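Tautomerase (Bordetella trematum, PDB 6VVR) belongs to the tautomerase superfamily, whose members are built from beta-alpha-beta units, and forms an assembly of three subunits. Local coordinates at residues H6-H11 with G57-L62; A82-V87 with V98-R103. One frame throughout, in Å; residues are numbered along the deposited sequence.

Overall arrangement
Both interactions belong to one four-stranded mixed sheet, ordered 39-45, 2-8, 61-68, 98-105, and the helices 13-31 and 73-91 that pack against it. Interaction 1 joins the two central, antiparallel strands where strand 2-8 ends and strand 61-68 begins; interaction 2 lays helix 73-91 on strand 98-105, within the beta-alpha-beta unit that starts at strand 61-68. Their centres are about 14 Å apart, yet they meet at Ala61: its O lies 3.0 Å from Arg99 N, a probable hydrogen bond, and its CB packs 3.7 Å from Val87 CG1. Both contacts also reach a second subunit, through His6, Met60 and Leu62 in one and Asn84 and Arg99 among others in the other.

Interaction 1 of 2, residues H6-H11 with G57-L62; sequences HIMQGH and GAAMAL
The central antiparallel pair of the tautomerase sheet is closed here by His6 and Leu62, a hydrogen-bonded pair at the junction between strands 2-8 and 61-68. His6 N donates to Leu62 O at 2.8 Å, and Leu62 N returns a bond to His6 O at 2.9 Å. The two side chains run side by side on the same face of the sheet, with Leu62 CD2 4.1 Å from His6 CD2 and Leu62 O in the plane of the imidazole at its edge. ND1 of His6 is hydrogen-bonded to Tyr45 OH and NE2 to Asn4 OD1, which fixes the rotation of the ring, and Ile41 of a second subunit packs on His6.

Past Ile7 and Ala61 the backbones separate, and two methionines fill in. Met60 starts with CG between its backbone N and carbonyl carbon (chi1 67°), then bends twice to bring CE to 3.6 Å from His6 O. Met8 also folds at chi2 and chi3; its CG comes within 3.4 Å of Met60 O, while its SD touches Met60 CE. Val50 and Val52 pack on Met8 and Met60 respectively. Where direct strand bonding gives out, a water bridges the two strands, accepting from Met8 N at 2.9 Å and donating to Met60 O at 2.8 Å.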
loop_
_atom_site.group_PDB
_atom_site.type_symbol
_atom_site.label_atom_id
_atom_site.label_comp_id
_atom_site.label_asym_id
_atom_site.label_seq_id
_atom_site.Cartn_x
_atom_site.Cartn_y
_atom_site.Cartn_z
ATOM N N HIS A 6 -8.448 5.312 -1.948
ATOM C CA HIS A 6 -8.213 5.403 -3.380
ATOM C C HIS A 6 -9.567 5.535 -4.054
ATOM O O HIS A 6 -10.397 4.635 -3.927
ATOM C CB HIS A 6 -7.460 4.157 -3.862
ATOM C CG HIS A 6 -6.210 3.892 -3.080
ATOM N ND1 HIS A 6 -4.967 4.309 -3.505
ATOM C CD2 HIS A 6 -6.016 3.292 -1.879
ATOM C CE1 HIS A 6 -4.057 3.957 -2.612
ATOM N NE2 HIS A 6 -4.668 3.342 -1.615
ATOM N N ILE A 7 -9.811 6.672 -4.709
ATOM C CA ILE A 7 -11.126 6.978 -5.262
ATOM C C ILE A 7 -10.956 7.490 -6.683
ATOM O O ILE A 7 -9.864 7.860 -7.113
ATOM C CB ILE A 7 -11.912 8.002 -4.413
ATOM C CG1 ILE A 7 -11.198 9.346 -4.383
ATOM C CG2 ILE A 7 -12.119 7.481 -2.999
ATOM C CD1 ILE A 7 -12.021 10.447 -3.721
ATOM N N MET A 8 -12.063 7.497 -7.415
ATOM C CA MET A 8 -12.057 8.025 -8.767
ATOM C C MET A 8 -12.002 9.547 -8.724
ATOM O O MET A 8 -12.549 10.182 -7.815
ATOM C CB MET A 8 -13.306 7.574 -9.530
ATOM C CG MET A 8 -13.516 6.067 -9.566
ATOM S SD MET A 8 -12.029 5.221 -10.117
ATOM C CE MET A 8 -11.870 5.816 -11.794
ATOM N N GLN A 9 -11.323 10.126 -9.711
ATOM C CA GLN A 9 -11.421 11.561 -9.947
ATOM C C GLN A 9 -12.879 11.959 -10.143
ATOM O O GLN A 9 -13.695 11.183 -10.641
ATOM C CB GLN A 9 -10.624 11.960 -11.192
ATOM C CG GLN A 9 -9.121 12.018 -11.022
ATOM C CD GLN A 9 -8.423 12.442 -12.305
ATOM O OE1 GLN A 9 -9.075 12.751 -13.304
ATOM N NE2 GLN A 9 -7.096 12.447 -12.286
ATOM N N GLY A 10 -13.206 13.185 -9.762
ATOM C CA GLY A 10 -14.510 13.739 -10.063
ATOM C C GLY A 10 -15.318 14.190 -8.873
ATOM O O GLY A 10 -16.338 14.870 -9.068
ATOM N N HIS A 11 -14.937 13.847 -7.650
ATOM C CA HIS A 11 -15.670 14.314 -6.484
ATOM C C HIS A 11 -15.124 15.669 -6.047
ATOM O O HIS A 11 -13.957 15.991 -6.289
ATOM C CB HIS A 11 -15.581 13.294 -5.347
ATOM C CG HIS A 11 -16.190 11.967 -5.688
ATOM N ND1 HIS A 11 -17.540 11.715 -5.570
ATOM C CD2 HIS A 11 -15.633 10.824 -6.158
ATOM C CE1 HIS A 11 -17.788 10.470 -5.943
ATOM N NE2 HIS A 11 -16.649 9.908 -6.305
ATOM N N GLY A 57 -11.759 1.728 -16.741
ATOM C CA GLY A 57 -12.596 2.887 -16.496
ATOM C C GLY A 57 -13.795 2.657 -15.601
ATOM O O GLY A 57 -14.529 3.616 -15.320
ATOM N N ALA A 58 -14.033 1.425 -15.162
ATOM C CA ALA A 58 -15.140 1.174 -14.253
ATOM C C ALA A 58 -14.853 1.815 -12.902
ATOM O O ALA A 58 -13.703 1.926 -12.470
ATOM C CB ALA A 58 -15.380 -0.326 -14.094
ATOM N N ALA A 59 -15.909 2.254 -12.234
ATOM C CA ALA A 59 -15.728 2.967 -10.979
ATOM C C ALA A 59 -15.308 2.011 -9.867
ATOM O O ALA A 59 -15.717 0.846 -9.832
ATOM C CB ALA A 59 -17.015 3.698 -10.596
ATOM N N MET A 60 -14.461 2.509 -8.968
ATOM C CA MET A 60 -14.069 1.765 -7.781
ATOM C C MET A 60 -13.723 2.749 -6.674
ATOM O O MET A 60 -13.421 3.922 -6.918
ATOM C CB MET A 60 -12.877 0.828 -8.047
ATOM C CG MET A 60 -11.557 1.517 -8.350
ATOM S SD MET A 60 -10.645 1.938 -6.835
ATOM C CE MET A 60 -9.955 3.531 -7.315
ATOM N N ALA A 61 -13.789 2.252 -5.447
ATOM C CA ALA A 61 -13.153 2.888 -4.310
ATOM C C ALA A 61 -12.487 1.791 -3.503
ATOM O O ALA A 61 -12.952 0.647 -3.479
ATOM C CB ALA A 61 -14.138 3.679 -3.436
ATOM N N LEU A 62 -11.378 2.141 -2.866
ATOM C CA LEU A 62 -10.591 1.175 -2.113
ATOM C C LEU A 62 -10.095 1.824 -0.832
ATOM O O LEU A 62 -9.503 2.906 -0.879
ATOM C CB LEU A 62 -9.405 0.676 -2.943
ATOM C CG LEU A 62 -8.445 -0.251 -2.197
ATOM C CD1 LEU A 62 -9.129 -1.592 -1.864
ATOM C CD2 LEU A 62 -7.174 -0.458 -3.013
HETATM O O HOH W 1 -14.474 6.406 -6.130
#

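Interaction 2 of 2, residues A82-V87 with V98-R103; sequences ALNQAV and VRVVLR
Leu83 and Val87, one helical turn apart on helix 73-91, set their side chains against Val100 and Val98 of strand 98-105, the helix-on-strand packing of a beta-alpha-beta unit. The axes of the two short segments run roughly antiparallel, 145° between their directions, and approach to 8.2 Å.

The tight part is aliphatic. Val87 CG1 lies 3.8 Å from Val98 CG2, the two side chains meeting at a slant, whereas Leu83 and Val100 cross nearly at right angles with Leu83 CD1 4.0 Å from Val100 CG1. Val98 and Val100 both place CG1 anti to the backbone N (chi1 near 180°), but use it differently: that of Val100 meets the leucine, that of Val98 lies between the amide of Asn84 and Val87.

The other flank is polar, and its direct and water-mediated bonds across the contact are weak, although the atoms come close. The side chains of Asn84 and Val98 run alongside each other, pointing opposite ways, which brings Asn84 ND2 to 3.5 Å from Val98 CG1 and into a weak hydrogen bond with Val98 O at 3.3 Å. The same oxygen takes a shorter bond from Arg99 NH2, 2.8 Å, which approaches from well above the carbonyl plane although the oxygen lies in the guanidinium plane. A water accepts weakly from Asn84 ND2 and Val100 N, linking helix and strand. Gly115 of a second subunit also packs on Asn84.

Behind the apolar side, Leu23 of helix 13-31 touches Leu83 and Val87; Leu83 also rests on Val65 and Val87 on Val63, both of strand 61-68, the neighbour of strand 98-105 in the sheet.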
loop_
_atom_site.group_PDB
_atom_site.type_symbol
_atom_site.label_atom_id
_atom_site.label_comp_id
_atom_site.label_asym_id
_atom_site.label_seq_id
_atom_site.Cartn_x
_atom_site.Cartn_y
_atom_site.Cartn_z
ATOM N N ALA A 82 -18.429 -0.730 8.364
ATOM C CA ALA A 82 -18.578 0.698 8.628
ATOM C C ALA A 82 -17.787 1.533 7.630
ATOM O O ALA A 82 -18.240 2.605 7.210
ATOM C CB ALA A 82 -18.144 1.020 10.061
ATOM N N LEU A 83 -16.592 1.073 7.251
ATOM C CA LEU A 83 -15.820 1.802 6.250
ATOM C C LEU A 83 -16.487 1.735 4.880
ATOM O O LEU A 83 -16.580 2.751 4.181
ATOM C CB LEU A 83 -14.393 1.255 6.186
ATOM C CG LEU A 83 -13.541 1.561 7.422
ATOM C CD1 LEU A 83 -12.232 0.798 7.360
ATOM C CD2 LEU A 83 -13.291 3.064 7.550
ATOM N N ASN A 84 -16.968 0.552 4.479
ATOM C CA ASN A 84 -17.676 0.444 3.206
ATOM C C ASN A 84 -18.851 1.416 3.154
ATOM O O ASN A 84 -19.015 2.160 2.180
ATOM C CB ASN A 84 -18.144 -0.999 2.974
ATOM C CG ASN A 84 -18.233 -1.369 1.477
ATOM O OD1 ASN A 84 -19.253 -1.123 0.828
ATOM N ND2 ASN A 84 -17.171 -1.969 0.941
ATOM N N GLN A 85 -19.667 1.440 4.207
ATOM C CA GLN A 85 -20.823 2.336 4.229
ATOM C C GLN A 85 -20.410 3.806 4.272
ATOM O O GLN A 85 -21.080 4.650 3.662
ATOM C CB GLN A 85 -21.736 1.981 5.412
ATOM C CG GLN A 85 -22.388 0.582 5.285
ATOM C CD GLN A 85 -22.988 0.069 6.594
ATOM O OE1 GLN A 85 -22.743 0.623 7.661
ATOM N NE2 GLN A 85 -23.762 -1.018 6.511
ATOM N N ALA A 86 -19.310 4.132 4.958
ATOM C CA ALA A 86 -18.826 5.511 4.970
ATOM C C ALA A 86 -18.452 5.984 3.570
ATOM O O ALA A 86 -18.759 7.119 3.182
ATOM C CB ALA A 86 -17.635 5.639 5.924
ATOM N N VAL A 87 -17.786 5.128 2.791
ATOM C CA VAL A 87 -17.446 5.495 1.417
ATOM C C VAL A 87 -18.711 5.659 0.584
ATOM O O VAL A 87 -18.910 6.684 -0.076
ATOM C CB VAL A 87 -16.504 4.453 0.787
ATOM C CG1 VAL A 87 -16.267 4.790 -0.683
ATOM C CG2 VAL A 87 -15.191 4.381 1.541
ATOM N N VAL A 98 -17.148 -0.737 -3.831
ATOM C CA VAL A 98 -16.178 -0.371 -2.806
ATOM C C VAL A 98 -15.536 -1.648 -2.287
ATOM O O VAL A 98 -16.205 -2.677 -2.179
ATOM C CB VAL A 98 -16.867 0.400 -1.664
ATOM C CG1 VAL A 98 -15.857 0.832 -0.611
ATOM C CG2 VAL A 98 -17.604 1.607 -2.223
ATOM N N ARG A 99 -14.242 -1.584 -1.974
ATOM C CA ARG A 99 -13.541 -2.675 -1.315
ATOM C C ARG A 99 -12.756 -2.126 -0.130
ATOM O O ARG A 99 -12.235 -1.009 -0.188
ATOM C CB ARG A 99 -12.593 -3.401 -2.276
ATOM C CG ARG A 99 -13.288 -4.243 -3.342
ATOM C CD ARG A 99 -14.178 -5.336 -2.737
ATOM N NE ARG A 99 -14.816 -6.147 -3.783
ATOM C CZ ARG A 99 -15.954 -5.827 -4.396
ATOM N NH1 ARG A 99 -16.453 -6.627 -5.334
ATOM N NH2 ARG A 99 -16.597 -4.709 -4.078
ATOM N N VAL A 100 -12.676 -2.920 0.939
ATOM C CA VAL A 100 -11.895 -2.601 2.133
ATOM C C VAL A 100 -10.953 -3.764 2.397
ATOM O O VAL A 100 -11.385 -4.919 2.381
ATOM C CB VAL A 100 -12.787 -2.377 3.369
ATOM C CG1 VAL A 100 -11.914 -2.031 4.591
ATOM C CG2 VAL A 100 -13.822 -1.312 3.112
ATOM N N VAL A 101 -9.680 -3.464 2.651
ATOM C CA VAL A 101 -8.667 -4.468 2.959
ATOM C C VAL A 101 -8.043 -4.116 4.302
ATOM O O VAL A 101 -7.589 -2.984 4.498
ATOM C CB VAL A 101 -7.574 -4.529 1.879
ATOM C CG1 VAL A 101 -6.528 -5.586 2.245
ATOM C CG2 VAL A 101 -8.194 -4.781 0.518
ATOM N N LEU A 102 -8.027 -5.077 5.221
ATOM C CA LEU A 102 -7.381 -4.908 6.515
ATOM C C LEU A 102 -6.077 -5.688 6.504
ATOM O O LEU A 102 -6.053 -6.861 6.109
ATOM C CB LEU A 102 -8.265 -5.402 7.664
ATOM C CG LEU A 102 -9.717 -4.923 7.729
ATOM C CD1 LEU A 102 -10.392 -5.487 8.975
ATOM C CD2 LEU A 102 -9.818 -3.388 7.702
ATOM N N ARG A 103 -4.999 -5.039 6.922
ATOM C CA ARG A 103 -3.711 -5.704 7.091
ATOM C C ARG A 103 -3.388 -5.700 8.578
ATOM O O ARG A 103 -3.119 -4.642 9.155
ATOM C CB ARG A 103 -2.625 -5.012 6.271
ATOM C CG ARG A 103 -3.046 -4.758 4.827
ATOM C CD ARG A 103 -1.847 -4.678 3.903
ATOM N NE ARG A 103 -2.238 -4.184 2.587
ATOM C CZ ARG A 103 -2.361 -2.895 2.279
ATOM N NH1 ARG A 103 -2.706 -2.547 1.047
ATOM N NH2 ARG A 103 -2.114 -1.958 3.195
HETATM O O HOH W 2 -15.412 -4.201 1.217
#